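Local coordinates for protein aminomethyltransferase (Bartonella henselae, PDB 3GIR) that is an aminomethyltransferase of the T-protein family, joining an N-terminal domain of mixed helices and sheets to a C-terminal barrel domain, at residues L36-L41 and L78-H83; L59-G64 and V243-L248; G64-H69 and F343-D348; P180-V185 and D219-A224. All coordinates share one frame; numbering follows the deposited sequence. Where two conformers were deposited one is given.

Contact 1: residues L36-L41 and L78-H83; sequences LPLYEL and LFDISH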
loop_
_atom_site.group_PDB
_atom_site.type_symbol
_atom_site.label_atom_id
_atom_site.label_comp_id
_atom_site.label_asym_id
_atom_site.label_seq_id
_atom_site.Cartn_x
_atom_site.Cartn_y
_atom_site.Cartn_z
ATOM N N LEU A 36 -2.198 14.572 12.591
ATOM C CA LEU A 36 -3.397 14.273 11.786
ATOM C C LEU A 36 -4.444 15.315 12.000
ATOM O O LEU A 36 -4.732 15.731 13.138
ATOM C CB LEU A 36 -3.990 12.941 12.215
ATOM C CG LEU A 36 -3.168 11.719 11.841
ATOM C CD1 LEU A 36 -3.685 10.476 12.614
ATOM C CD2 LEU A 36 -3.110 11.463 10.303
ATOM N N PRO A 37 -5.047 15.757 10.901
ATOM C CA PRO A 37 -6.237 16.633 11.100
ATOM C C PRO A 37 -7.279 16.164 12.076
ATOM O O PRO A 37 -7.830 16.969 12.845
ATOM C CB PRO A 37 -6.807 16.689 9.667
ATOM C CG PRO A 37 -5.641 16.544 8.771
ATOM C CD PRO A 37 -4.762 15.523 9.485
ATOM N N LEU A 38 -7.580 14.860 12.114
ATOM C CA LEU A 38 -8.551 14.274 13.027
ATOM C C LEU A 38 -7.950 13.731 14.355
ATOM O O LEU A 38 -8.569 12.922 15.022
ATOM C CB LEU A 38 -9.284 13.168 12.310
ATOM C CG LEU A 38 -10.036 13.594 11.049
ATOM C CD1 LEU A 38 -10.740 12.362 10.454
ATOM C CD2 LEU A 38 -11.050 14.757 11.341
ATOM N N TYR A 39 -6.761 14.243 14.724
ATOM C CA TYR A 39 -6.085 13.808 15.951
ATOM C C TYR A 39 -7.018 13.776 17.142
ATOM O O TYR A 39 -7.048 12.797 17.892
ATOM C CB TYR A 39 -4.892 14.701 16.274
ATOM C CG TYR A 39 -4.297 14.420 17.639
ATOM C CD1 TYR A 39 -3.439 13.361 17.815
ATOM C CD2 TYR A 39 -4.668 15.172 18.748
ATOM C CE1 TYR A 39 -2.852 13.067 19.057
ATOM C CE2 TYR A 39 -4.117 14.867 20.037
ATOM C CZ TYR A 39 -3.206 13.809 20.145
ATOM O OH TYR A 39 -2.658 13.475 21.340
ATOM N N GLU A 40 -7.845 14.839 17.309
ATOM C CA GLU A 40 -8.733 14.843 18.477
ATOM C C GLU A 40 -9.749 13.686 18.544
ATOM O O GLU A 40 -10.093 13.190 19.640
ATOM C CB GLU A 40 -9.494 16.187 18.558
ATOM C CG GLU A 40 -8.623 17.323 18.979
ATOM C CD GLU A 40 -9.407 18.677 18.968
ATOM O OE1 GLU A 40 -10.677 18.652 19.051
ATOM O OE2 GLU A 40 -8.760 19.750 18.858
ATOM N N LEU A 41 -10.259 13.213 17.387
ATOM C CA LEU A 41 -11.096 12.049 17.349
ATOM C C LEU A 41 -10.358 10.814 17.857
ATOM O O LEU A 41 -10.964 9.961 18.543
ATOM C CB LEU A 41 -11.680 11.743 15.942
ATOM C CG LEU A 41 -12.667 12.700 15.313
ATOM C CD1 LEU A 41 -13.251 12.137 13.984
ATOM C CD2 LEU A 41 -13.783 12.996 16.365
ATOM N N LEU A 78 -12.565 1.305 10.038
ATOM C CA LEU A 78 -12.309 2.672 9.592
ATOM C C LEU A 78 -10.861 3.019 9.971
ATOM O O LEU A 78 -10.433 2.912 11.126
ATOM C CB LEU A 78 -13.269 3.673 10.281
ATOM C CG LEU A 78 -13.202 5.111 9.735
ATOM C CD1 LEU A 78 -13.636 5.216 8.232
ATOM C CD2 LEU A 78 -14.094 6.037 10.688
ATOM N N PHE A 79 -10.099 3.439 8.978
ATOM C CA PHE A 79 -8.688 3.753 9.111
ATOM C C PHE A 79 -8.462 5.201 8.703
ATOM O O PHE A 79 -8.833 5.606 7.607
ATOM C CB PHE A 79 -7.812 2.880 8.191
ATOM C CG PHE A 79 -7.975 1.391 8.335
ATOM C CD1 PHE A 79 -6.948 0.613 8.848
ATOM C CD2 PHE A 79 -9.139 0.766 7.894
ATOM C CE1 PHE A 79 -7.092 -0.772 8.952
ATOM C CE2 PHE A 79 -9.270 -0.600 8.053
ATOM C CZ PHE A 79 -8.253 -1.347 8.592
ATOM N N ASP A 80 -7.822 5.974 9.590
ATOM C CA ASP A 80 -7.408 7.294 9.225
ATOM C C ASP A 80 -6.034 7.206 8.576
ATOM O O ASP A 80 -5.007 6.948 9.233
ATOM C CB ASP A 80 -7.357 8.235 10.452
ATOM C CG ASP A 80 -7.095 9.660 10.055
ATOM O OD1 ASP A 80 -6.741 9.925 8.866
ATOM O OD2 ASP A 80 -7.181 10.551 10.955
ATOM N N ILE A 81 -5.994 7.422 7.256
ATOM C CA ILE A 81 -4.807 7.335 6.450
ATOM C C ILE A 81 -4.481 8.707 5.824
ATOM O O ILE A 81 -3.928 8.816 4.740
ATOM C CB ILE A 81 -4.862 6.148 5.428
ATOM C CG1 ILE A 81 -6.069 6.260 4.562
ATOM C CG2 ILE A 81 -4.854 4.809 6.218
ATOM C CD1 ILE A 81 -5.995 5.222 3.399
ATOM N N SER A 82 -4.729 9.764 6.609
ATOM C CA SER A 82 -4.546 11.138 6.180
ATOM C C SER A 82 -3.084 11.517 6.082
ATOM O O SER A 82 -2.779 12.634 5.681
ATOM C CB SER A 82 -5.261 12.125 7.117
ATOM O OG SER A 82 -6.662 11.893 7.104
ATOM N N HIS A 83 -2.175 10.626 6.487
ATOM C CA HIS A 83 -0.742 10.776 6.324
ATOM C C HIS A 83 -0.318 10.510 4.892
ATOM O O HIS A 83 0.744 10.981 4.456
ATOM C CB HIS A 83 0.004 9.899 7.349
ATOM C CG HIS A 83 -0.210 8.442 7.189
ATOM N ND1 HIS A 83 -1.435 7.896 6.866
ATOM C CD2 HIS A 83 0.650 7.383 7.237
ATOM C CE1 HIS A 83 -1.340 6.579 6.774
ATOM N NE2 HIS A 83 -0.073 6.236 6.976
HETATM O O HOH W 1 -6.768 13.018 9.980
#
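Asp-80, at the end of strand 76-80, reaches across to Leu-36 and Leu-38 just before helix 39-44. Its CB is aimed at that segment, and with CG anti to the backbone N (chi1 -173°) the carboxylate is carried on toward the two leucines. There its oxygens divide the work. Asp-80 OD1 turns back on its own strand end: Ser-82 N donates to it over 3.0 Å, which makes an Asx turn, and Ser-82 OG donates to its syn lone pair at 2.6 Å, so two bonds keep the carboxylate from swivelling. Asp-80 OD2, the outer tip, lies 3.6 Å from Leu-38 CB and 3.9 Å from Leu-36 CD1, a polar atom beside two leucines. It is not left unpaired: His-42 NE2 is hydrogen-bonded to it, and a water donates to Asp-80 OD2 at 2.7 Å while accepting from Leu-38 N at 2.9 Å. The water thus joins the N-cap residue of the helix to the strand end, where no direct hydrogen bond crosses. The other branch of Leu-36, CD2, packs on Ser-82 CB at 3.9 Å. Around this buried spot, strand 55-60 covers Leu-36 through Trp-55, Met-57 and Pro-58, strand 173-178 holds Ser-82 OG through Leu-174 N, and Trp-245 of strand 243-245 lies on Asp-80.

Contact 2: residues L59-G64 and V243-L248; sequences LTYPLG and VEWVGL. With NA (sodium ion), chain B.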
loop_
_atom_site.group_PDB
_atom_site.type_symbol
_atom_site.label_atom_id
_atom_site.label_comp_id
_atom_site.label_asym_id
_atom_site.label_seq_id
_atom_site.Cartn_x
_atom_site.Cartn_y
_atom_site.Cartn_z
ATOM N N LEU A 59 -1.587 3.832 16.791
ATOM C CA LEU A 59 -1.136 2.433 16.567
ATOM C C LEU A 59 -2.188 1.399 16.932
ATOM O O LEU A 59 -2.290 0.347 16.290
ATOM C CB LEU A 59 0.129 2.127 17.399
ATOM C CG LEU A 59 1.284 3.093 17.135
ATOM C CD1 LEU A 59 2.553 2.627 17.940
ATOM C CD2 LEU A 59 1.633 3.313 15.627
ATOM N N THR A 60 -2.953 1.691 17.987
ATOM C CA THR A 60 -4.007 0.813 18.440
ATOM C C THR A 60 -4.991 1.616 19.271
ATOM O O THR A 60 -4.692 2.765 19.619
ATOM C CB THR A 60 -3.437 -0.399 19.182
ATOM O OG1 THR A 60 -4.482 -1.332 19.512
ATOM C CG2 THR A 60 -2.686 0.004 20.435
ATOM N N TYR A 61 -6.173 1.027 19.417
ATOM C CA TYR A 61 -7.262 1.592 20.199
ATOM C C TYR A 61 -7.574 0.634 21.338
ATOM O O TYR A 61 -6.998 -0.465 21.452
ATOM C CB TYR A 61 -8.436 1.821 19.295
ATOM C CG TYR A 61 -8.193 2.871 18.242
ATOM C CD1 TYR A 61 -8.574 4.196 18.417
ATOM C CD2 TYR A 61 -7.612 2.510 17.044
ATOM C CE1 TYR A 61 -8.416 5.118 17.401
ATOM C CE2 TYR A 61 -7.421 3.431 16.038
ATOM C CZ TYR A 61 -7.852 4.718 16.194
ATOM O OH TYR A 61 -7.627 5.627 15.161
ATOM N N PRO A 62 -8.475 1.035 22.234
ATOM C CA PRO A 62 -8.802 0.082 23.319
ATOM C C PRO A 62 -9.311 -1.272 22.856
ATOM O O PRO A 62 -9.017 -2.294 23.526
ATOM C CB PRO A 62 -9.808 0.878 24.171
ATOM C CG PRO A 62 -9.415 2.282 23.907
ATOM C CD PRO A 62 -9.103 2.342 22.416
ATOM N N LEU A 63 -9.933 -1.345 21.677
ATOM C CA LEU A 63 -10.361 -2.631 21.141
ATOM C C LEU A 63 -9.153 -3.602 20.991
ATOM O O LEU A 63 -9.241 -4.786 21.373
ATOM C CB LEU A 63 -11.060 -2.455 19.804
ATOM C CG LEU A 63 -11.600 -3.663 19.094
ATOM C CD1 LEU A 63 -12.550 -4.458 20.050
ATOM C CD2 LEU A 63 -12.265 -3.275 17.754
ATOM N N GLY A 64 -8.040 -3.078 20.493
ATOM C CA GLY A 64 -6.760 -3.762 20.524
ATOM C C GLY A 64 -6.389 -4.362 19.185
ATOM O O GLY A 64 -7.259 -4.667 18.338
ATOM N N VAL A 243 -18.980 -0.363 12.494
ATOM C CA VAL A 243 -17.707 0.334 12.229
ATOM C C VAL A 243 -16.951 0.594 13.536
ATOM O O VAL A 243 -17.504 1.087 14.518
ATOM C CB VAL A 243 -17.966 1.672 11.538
ATOM C CG1 VAL A 243 -16.705 2.445 11.209
ATOM C CG2 VAL A 243 -18.687 1.440 10.187
ATOM N N GLU A 244 -15.657 0.255 13.498
ATOM C CA GLU A 244 -14.728 0.677 14.542
ATOM C C GLU A 244 -13.503 1.262 13.914
ATOM O O GLU A 244 -13.110 0.855 12.825
ATOM C CB GLU A 244 -14.321 -0.498 15.416
ATOM C CG GLU A 244 -15.491 -1.244 16.110
ATOM C CD GLU A 244 -16.149 -0.449 17.261
ATOM O OE1 GLU A 244 -15.660 0.603 17.687
ATOM O OE2 GLU A 244 -17.221 -0.877 17.764
ATOM N N TRP A 245 -12.825 2.139 14.635
ATOM C CA TRP A 245 -11.485 2.578 14.244
ATOM C C TRP A 245 -10.463 1.420 14.376
ATOM O O TRP A 245 -10.551 0.585 15.308
ATOM C CB TRP A 245 -10.971 3.627 15.193
ATOM C CG TRP A 245 -11.466 5.028 15.062
ATOM C CD1 TRP A 245 -12.125 5.707 16.062
ATOM C CD2 TRP A 245 -11.311 5.948 13.978
ATOM N NE1 TRP A 245 -12.392 6.971 15.665
ATOM C CE2 TRP A 245 -11.902 7.167 14.387
ATOM C CE3 TRP A 245 -10.750 5.877 12.718
ATOM C CZ2 TRP A 245 -11.913 8.311 13.579
ATOM C CZ3 TRP A 245 -10.790 6.978 11.910
ATOM C CH2 TRP A 245 -11.377 8.207 12.343
ATOM N N VAL A 246 -9.585 1.340 13.359
ATOM C CA VAL A 246 -8.519 0.362 13.317
ATOM C C VAL A 246 -7.184 1.144 13.278
ATOM O O VAL A 246 -7.010 2.053 12.466
ATOM C CB VAL A 246 -8.729 -0.552 12.143
ATOM C CG1 VAL A 246 -7.624 -1.621 12.104
ATOM C CG2 VAL A 246 -10.079 -1.214 12.295
ATOM N N GLY A 247 -6.228 0.749 14.097
ATOM C CA GLY A 247 -4.922 1.373 14.209
ATOM C C GLY A 247 -3.897 0.825 13.250
ATOM O O GLY A 247 -4.142 -0.143 12.525
ATOM N N LEU A 248 -2.746 1.474 13.218
ATOM C CA LEU A 248 -1.684 1.075 12.280
ATOM C C LEU A 248 -1.177 -0.325 12.505
ATOM O O LEU A 248 -0.738 -0.978 11.528
ATOM C CB LEU A 248 -0.514 2.073 12.398
ATOM C CG LEU A 248 -0.660 3.371 11.591
ATOM C CD1 LEU A 248 0.767 3.959 11.532
ATOM C CD2 LEU A 248 -1.452 3.497 10.164
HETATM NA NA NA B . -19.406 2.149 15.441
HETATM O O HOH W 2 -7.132 4.884 12.325
HETATM O O HOH W 3 -19.657 0.024 16.694
HETATM O O HOH W 4 -18.047 2.688 17.316
HETATM O O HOH W 5 -21.383 2.806 16.833
#
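Tyr-61 sets one ring face on Trp-245 CB and an edge against the backbone of Val-246 and Gly-247. With CG anti to the carbonyl carbon (chi1 -66°), the ring drops from the loop after strand 55-60 toward strand 243-245. Trp-245 CB sits over the face, 3.6 Å from the centroid of the Tyr-61 ring, a CH-pi contact. The five-membered ring of Trp-245 is nearly parallel to the Tyr-61 phenol (planes at 4°) but slid aside, with centroids 5.0 Å apart, so the overlap is slight. At the phenol's edge, Tyr-61 CE2 comes within 3.5 Å of Gly-247 N, whose own hydrogen bond goes to Glu-68. The hydroxyl is tied back by a water that bonds Tyr-61 OH at 3.0 Å and donates to Val-246 O at 2.8 Å.

On one flank Leu-59 CD2 meets Leu-248 CB at 4.1 Å, and Gly-247 CA comes close enough to Leu-59 O for a CA-H...O contact. Leu-59 and Thr-60 together face Lys-48 in a classic beta bulge, and Thr-60 OG1 is held by Glu-68. On the other flank the Leu-63 side chain crosses that of Glu-244 at about a right angle, CD2 against CG. The Glu-244 chain bends there (chi2 -72°), bringing OE1 and OE2 each to a water bound to the sodium ion. Val-243 O binds the ion directly at 2.4 Å; with Leu-238 O, Asp-240 O and three waters it gives six oxygen ligands, a backbone-carbonyl alkali-metal site between the end of helix 227-238 and strand 243-245.

Contact 3: residues G64-H69 and F343-D348; sequences GVLKEH and FGPSFD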
loop_
_atom_site.group_PDB
_atom_site.type_symbol
_atom_site.label_atom_id
_atom_site.label_comp_id
_atom_site.label_asym_id
_atom_site.label_seq_id
_atom_site.Cartn_x
_atom_site.Cartn_y
_atom_site.Cartn_z
ATOM N N GLY A 64 -8.040 -3.078 20.493
ATOM C CA GLY A 64 -6.760 -3.762 20.524
ATOM C C GLY A 64 -6.389 -4.362 19.185
ATOM O O GLY A 64 -7.259 -4.667 18.338
ATOM N N VAL A 65 -5.094 -4.584 19.014
ATOM C CA VAL A 65 -4.563 -4.968 17.708
ATOM C C VAL A 65 -5.213 -6.254 17.166
ATOM O O VAL A 65 -5.503 -6.347 15.946
ATOM C CB VAL A 65 -2.982 -4.951 17.729
ATOM C CG1 VAL A 65 -2.396 -6.118 18.594
ATOM C CG2 VAL A 65 -2.430 -4.916 16.315
ATOM N N LEU A 66 -5.451 -7.248 18.017
ATOM C CA LEU A 66 -6.073 -8.486 17.579
ATOM C C LEU A 66 -7.533 -8.298 17.126
ATOM O O LEU A 66 -7.885 -8.704 15.984
ATOM C CB LEU A 66 -5.953 -9.552 18.674
ATOM C CG LEU A 66 -4.566 -9.924 19.166
ATOM C CD1 LEU A 66 -4.678 -10.919 20.382
ATOM C CD2 LEU A 66 -3.724 -10.497 18.026
ATOM N N LYS A 67 -8.357 -7.713 17.974
ATOM C CA LYS A 67 -9.776 -7.571 17.708
ATOM C C LYS A 67 -10.032 -6.523 16.601
ATOM O O LYS A 67 -11.000 -6.622 15.855
ATOM C CB LYS A 67 -10.614 -7.315 18.948
ATOM C CG LYS A 67 -10.769 -8.558 19.867
ATOM C CD LYS A 67 -11.541 -8.238 21.085
ATOM C CE LYS A 67 -11.703 -9.515 21.945
ATOM N NZ LYS A 67 -12.075 -9.093 23.352
ATOM N N GLU A 68 -9.158 -5.559 16.437
ATOM C CA GLU A 68 -9.306 -4.565 15.363
ATOM C C GLU A 68 -9.099 -5.257 14.008
ATOM O O GLU A 68 -9.824 -5.060 13.026
ATOM C CB GLU A 68 -8.265 -3.407 15.530
ATOM C CG GLU A 68 -8.549 -2.447 16.661
ATOM C CD GLU A 68 -7.341 -1.569 17.059
ATOM O OE1 GLU A 68 -6.598 -1.103 16.195
ATOM O OE2 GLU A 68 -7.159 -1.321 18.252
ATOM N N HIS A 69 -8.052 -6.090 13.950
ATOM C CA HIS A 69 -7.817 -6.922 12.775
ATOM C C HIS A 69 -9.011 -7.788 12.438
ATOM O O HIS A 69 -9.556 -7.796 11.294
ATOM C CB HIS A 69 -6.529 -7.737 12.991
ATOM C CG HIS A 69 -6.175 -8.640 11.842
ATOM N ND1 HIS A 69 -5.026 -8.481 11.098
ATOM C CD2 HIS A 69 -6.821 -9.720 11.333
ATOM C CE1 HIS A 69 -4.987 -9.421 10.168
ATOM N NE2 HIS A 69 -6.076 -10.181 10.271
ATOM N N PHE A 343 2.092 -11.225 13.970
ATOM C CA PHE A 343 1.077 -12.235 14.155
ATOM C C PHE A 343 -0.100 -11.923 13.271
ATOM O O PHE A 343 -0.611 -10.784 13.293
ATOM C CB PHE A 343 0.657 -12.319 15.606
ATOM C CG PHE A 343 -0.307 -13.436 15.886
ATOM C CD1 PHE A 343 0.144 -14.737 16.032
ATOM C CD2 PHE A 343 -1.662 -13.175 16.045
ATOM C CE1 PHE A 343 -0.760 -15.753 16.267
ATOM C CE2 PHE A 343 -2.541 -14.161 16.311
ATOM C CZ PHE A 343 -2.087 -15.454 16.382
ATOM N N GLY A 344 -0.535 -12.883 12.456
ATOM C CA GLY A 344 -1.750 -12.676 11.657
ATOM C C GLY A 344 -2.935 -13.359 12.304
ATOM O O GLY A 344 -2.998 -14.584 12.283
ATOM N N PRO A 345 -3.880 -12.626 12.871
ATOM C CA PRO A 345 -4.980 -13.294 13.589
ATOM C C PRO A 345 -5.905 -14.126 12.702
ATOM O O PRO A 345 -6.561 -15.073 13.191
ATOM C CB PRO A 345 -5.758 -12.120 14.197
ATOM C CG PRO A 345 -4.738 -11.058 14.333
ATOM C CD PRO A 345 -3.908 -11.170 13.115
ATOM N N SER A 346 -5.995 -13.777 11.426
ATOM C CA SER A 346 -6.844 -14.532 10.478
ATOM C C SER A 346 -6.127 -15.802 10.073
ATOM O O SER A 346 -6.719 -16.882 10.095
ATOM C CB SER A 346 -7.277 -13.728 9.275
ATOM O OG SER A 346 -7.893 -12.552 9.669
ATOM N N PHE A 347 -4.837 -15.693 9.785
ATOM C CA PHE A 347 -4.003 -16.849 9.475
ATOM C C PHE A 347 -3.821 -17.747 10.709
ATOM O O PHE A 347 -3.579 -18.965 10.541
ATOM C CB PHE A 347 -2.633 -16.368 8.989
ATOM C CG PHE A 347 -1.759 -17.461 8.439
ATOM C CD1 PHE A 347 -2.167 -18.140 7.301
ATOM C CD2 PHE A 347 -0.592 -17.821 9.037
ATOM C CE1 PHE A 347 -1.379 -19.161 6.745
ATOM C CE2 PHE A 347 0.251 -18.852 8.507
ATOM C CZ PHE A 347 -0.166 -19.502 7.342
ATOM N N ASP A 348 -4.005 -17.147 11.891
ATOM C CA ASP A 348 -3.824 -17.725 13.209
ATOM C C ASP A 348 -2.419 -18.225 13.416
ATOM O O ASP A 348 -2.196 -19.333 13.919
ATOM C CB ASP A 348 -4.830 -18.824 13.486
ATOM C CG ASP A 348 -4.921 -19.152 14.949
ATOM O OD1 ASP A 348 -4.657 -18.283 15.822
ATOM O OD2 ASP A 348 -5.237 -20.325 15.216
#
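Leu-66 and His-69, one turn apart on helix 65-74, meet Phe-343, Pro-345 and Ser-346 at the end of strand 334-344. Gly-64, the N-cap residue, donates its N to Glu-68 OE2 at 3.0 Å, on the anti side and somewhat out of the carboxylate plane, while its O receives Glu-68 N in the first helical bond. Leu-66 comes next. Leu-66 CD2 touches both Phe-343 CD2 and Pro-345 CG, each at 3.9 Å, and the leucine crosses the phenylalanine at about a right angle. Glu-68 faces the other way, bonding Tyr-61 N as well, so the helix start is bound to its own domain.

His-69 carries the rest. With CG anti to the backbone N (chi1 -180°), the imidazole extends from the helix until Pro-345 CD stands almost exactly over the centre of one face, 3.5 Å from the His-69 ring centroid and 5° off the normal. Ser-346 OG lies at the edge, in the ring plane, hydrogen-bonded to His-69 NE2 at 3.0 Å, a bent bond (136°) in which either atom could be the donor. Glu-257 OE1 is a weak second partner of NE2, and ND1 pairs with Ser-253 OG of helix 248-257. Hydrogen bonds at both nitrogens and a proline over the face together fix the rotation of the imidazole. Between these two segments the contact is thus a leucine methyl against Phe-343 and Pro-345, a CH-pi contact and one hydroxyl-imidazole bond, without a salt bridge; the charged groups of Glu-257 and Arg-73 lie beside it and add weak bonds.

Contact 4: residues P180-V185 and D219-A224; sequences PQAAAV and DGFEIA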
loop_
_atom_site.group_PDB
_atom_site.type_symbol
_atom_site.label_atom_id
_atom_site.label_comp_id
_atom_site.label_asym_id
_atom_site.label_seq_id
_atom_site.Cartn_x
_atom_site.Cartn_y
_atom_site.Cartn_z
ATOM N N PRO A 180 -16.176 -6.786 4.878
ATOM C CA PRO A 180 -17.360 -7.286 4.197
ATOM C C PRO A 180 -18.594 -6.495 4.377
ATOM O O PRO A 180 -19.495 -6.631 3.515
ATOM C CB PRO A 180 -17.508 -8.702 4.765
ATOM C CG PRO A 180 -16.837 -8.607 6.121
ATOM C CD PRO A 180 -15.647 -7.759 5.826
ATOM N N GLN A 181 -18.651 -5.643 5.393
ATOM C CA GLN A 181 -19.783 -4.764 5.579
ATOM C C GLN A 181 -19.557 -3.334 5.119
ATOM O O GLN A 181 -20.397 -2.459 5.260
ATOM C CB GLN A 181 -20.321 -4.862 6.967
ATOM C CG GLN A 181 -20.772 -6.253 7.388
ATOM C CD GLN A 181 -21.233 -6.318 8.828
ATOM O OE1 GLN A 181 -20.642 -5.772 9.757
ATOM N NE2 GLN A 181 -22.362 -7.026 9.031
ATOM N N ALA A 182 -18.368 -3.069 4.584
ATOM C CA ALA A 182 -18.035 -1.705 4.217
ATOM C C ALA A 182 -19.007 -1.094 3.199
ATOM O O ALA A 182 -19.388 0.063 3.337
ATOM C CB ALA A 182 -16.567 -1.615 3.677
ATOM N N ALA A 183 -19.349 -1.849 2.152
ATOM C CA ALA A 183 -20.265 -1.400 1.102
ATOM C C ALA A 183 -21.638 -1.089 1.648
ATOM O O ALA A 183 -22.215 -0.073 1.287
ATOM C CB ALA A 183 -20.329 -2.435 -0.053
ATOM N N ALA A 184 -22.107 -1.901 2.573
ATOM C CA ALA A 184 -23.400 -1.667 3.184
ATOM C C ALA A 184 -23.382 -0.424 4.074
ATOM O O ALA A 184 -24.277 0.424 4.014
ATOM C CB ALA A 184 -23.876 -2.928 3.929
ATOM N N VAL A 185 -22.283 -0.243 4.835
ATOM C CA VAL A 185 -22.097 0.943 5.664
ATOM C C VAL A 185 -22.113 2.200 4.774
ATOM O O VAL A 185 -22.765 3.200 5.128
ATOM C CB VAL A 185 -20.789 0.847 6.512
ATOM C CG1 VAL A 185 -20.449 2.173 7.164
ATOM C CG2 VAL A 185 -20.883 -0.266 7.505
ATOM N N ASP A 219 -13.020 -6.381 0.503
ATOM C CA ASP A 219 -13.727 -5.285 -0.158
ATOM C C ASP A 219 -13.521 -4.026 0.670
ATOM O O ASP A 219 -13.191 -4.115 1.818
ATOM C CB ASP A 219 -15.236 -5.641 -0.331
ATOM C CG ASP A 219 -15.989 -4.639 -1.191
ATOM O OD1 ASP A 219 -15.376 -3.919 -1.952
ATOM O OD2 ASP A 219 -17.222 -4.565 -1.056
ATOM N N GLY A 220 -13.710 -2.844 0.073
ATOM C CA GLY A 220 -13.497 -1.616 0.807
ATOM C C GLY A 220 -13.384 -0.441 -0.111
ATOM O O GLY A 220 -13.290 -0.575 -1.344
ATOM N N PHE A 221 -13.288 0.720 0.535
ATOM C CA PHE A 221 -13.290 1.986 -0.091
ATOM C C PHE A 221 -12.244 2.873 0.525
ATOM O O PHE A 221 -11.908 2.684 1.696
ATOM C CB PHE A 221 -14.674 2.685 -0.035
ATOM C CG PHE A 221 -15.760 1.876 -0.683
ATOM C CD1 PHE A 221 -16.102 2.096 -2.010
ATOM C CD2 PHE A 221 -16.364 0.863 0.029
ATOM C CE1 PHE A 221 -17.109 1.318 -2.572
ATOM C CE2 PHE A 221 -17.306 0.068 -0.586
ATOM C CZ PHE A 221 -17.647 0.318 -1.840
ATOM N N GLU A 222 -11.793 3.858 -0.245
ATOM C CA GLU A 222 -11.007 4.991 0.299
ATOM C C GLU A 222 -11.750 6.266 -0.083
ATOM O O GLU A 222 -12.199 6.417 -1.259
ATOM C CB GLU A 222 -9.611 5.005 -0.234
ATOM C CG GLU A 222 -8.777 3.815 0.170
ATOM C CD GLU A 222 -7.290 3.983 -0.234
ATOM O OE1 GLU A 222 -6.880 4.977 -0.946
ATOM O OE2 GLU A 222 -6.551 3.098 0.186
ATOM N N ILE A 223 -11.844 7.176 0.869
ATOM C CA ILE A 223 -12.557 8.449 0.677
ATOM C C ILE A 223 -11.599 9.604 1.015
ATOM O O ILE A 223 -11.115 9.669 2.132
ATOM C CB ILE A 223 -13.807 8.537 1.545
ATOM C CG1 ILE A 223 -14.708 7.313 1.386
ATOM C CG2 ILE A 223 -14.580 9.889 1.305
ATOM C CD1 ILE A 223 -15.860 7.174 2.500
ATOM N N ALA A 224 -11.361 10.513 0.060
ATOM C CA ALA A 224 -10.520 11.669 0.215
ATOM C C ALA A 224 -11.428 12.878 0.139
ATOM O O ALA A 224 -12.281 12.951 -0.752
ATOM C CB ALA A 224 -9.414 11.751 -0.875
HETATM O O HOH W 6 -18.071 -4.474 1.677
#
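Ala-182 opens helix 182-188 against Gly-220 at the start of strand 220-225, their CA atoms 5.7 Å apart. Gly-220 is nearly fully extended (phi 164°, psi 175°), and Ala-182 CB rests 4.2 Å from Gly-220 CA with no side chain in between. One residue on, Phe-221 takes the next place: with CG anti to the carbonyl carbon (chi1 -59°), its ring leans along the first helical turn. Phe-221 CE2 does the touching, 3.7 Å from Ala-183 CA and 4.0 Å from Ala-183 CB, while Ala-182 CB lies 4.4 Å from Phe-221 CD2.

The polar part is at Asp-219. Asp-219 OD2 passes 3.9 Å from Ala-183 CB and forms a salt bridge with Arg-212; OD1 takes a weak bond from Gly-220 N. A water accepts from Ala-183 N at 3.0 Å and lies 2.9 Å from Asp-219 OD2, linking an early helix N-H to the carboxylate. The helix lies on the sheet, with alanines at its start and Val-185 and Leu-186 further on: Ala-182 and Val-185 also reach Leu-177 of strand 173-178, the neighbour of strand 220-225, and Leu-186 meets Phe-221 and Ile-223.

In the fold
Contacts 1, 2 and 4 lie within the N-terminal domain and reach one mixed beta-sheet, in which strand 76-80 runs between strands 173-178 and 243-245, with strand 220-225 beyond 173-178. Contacts 1 and 2 have centres about 12 Å apart and meet through the backbone pairing of Leu-78 with Glu-244 and Val-246. Contact 4 is centred about 17 Å from each. Along the chain, contacts 1, 2 and 3 cross with alternating segments; contact 1 closes before contact 4 opens, and contact 4 is nested inside contacts 2 and 3. Contact 3, centred about 11 Å from contact 2, shares Gly-64 with it. It alone reaches the C-terminal barrel domain, so helix 65-74 helps join the two domains.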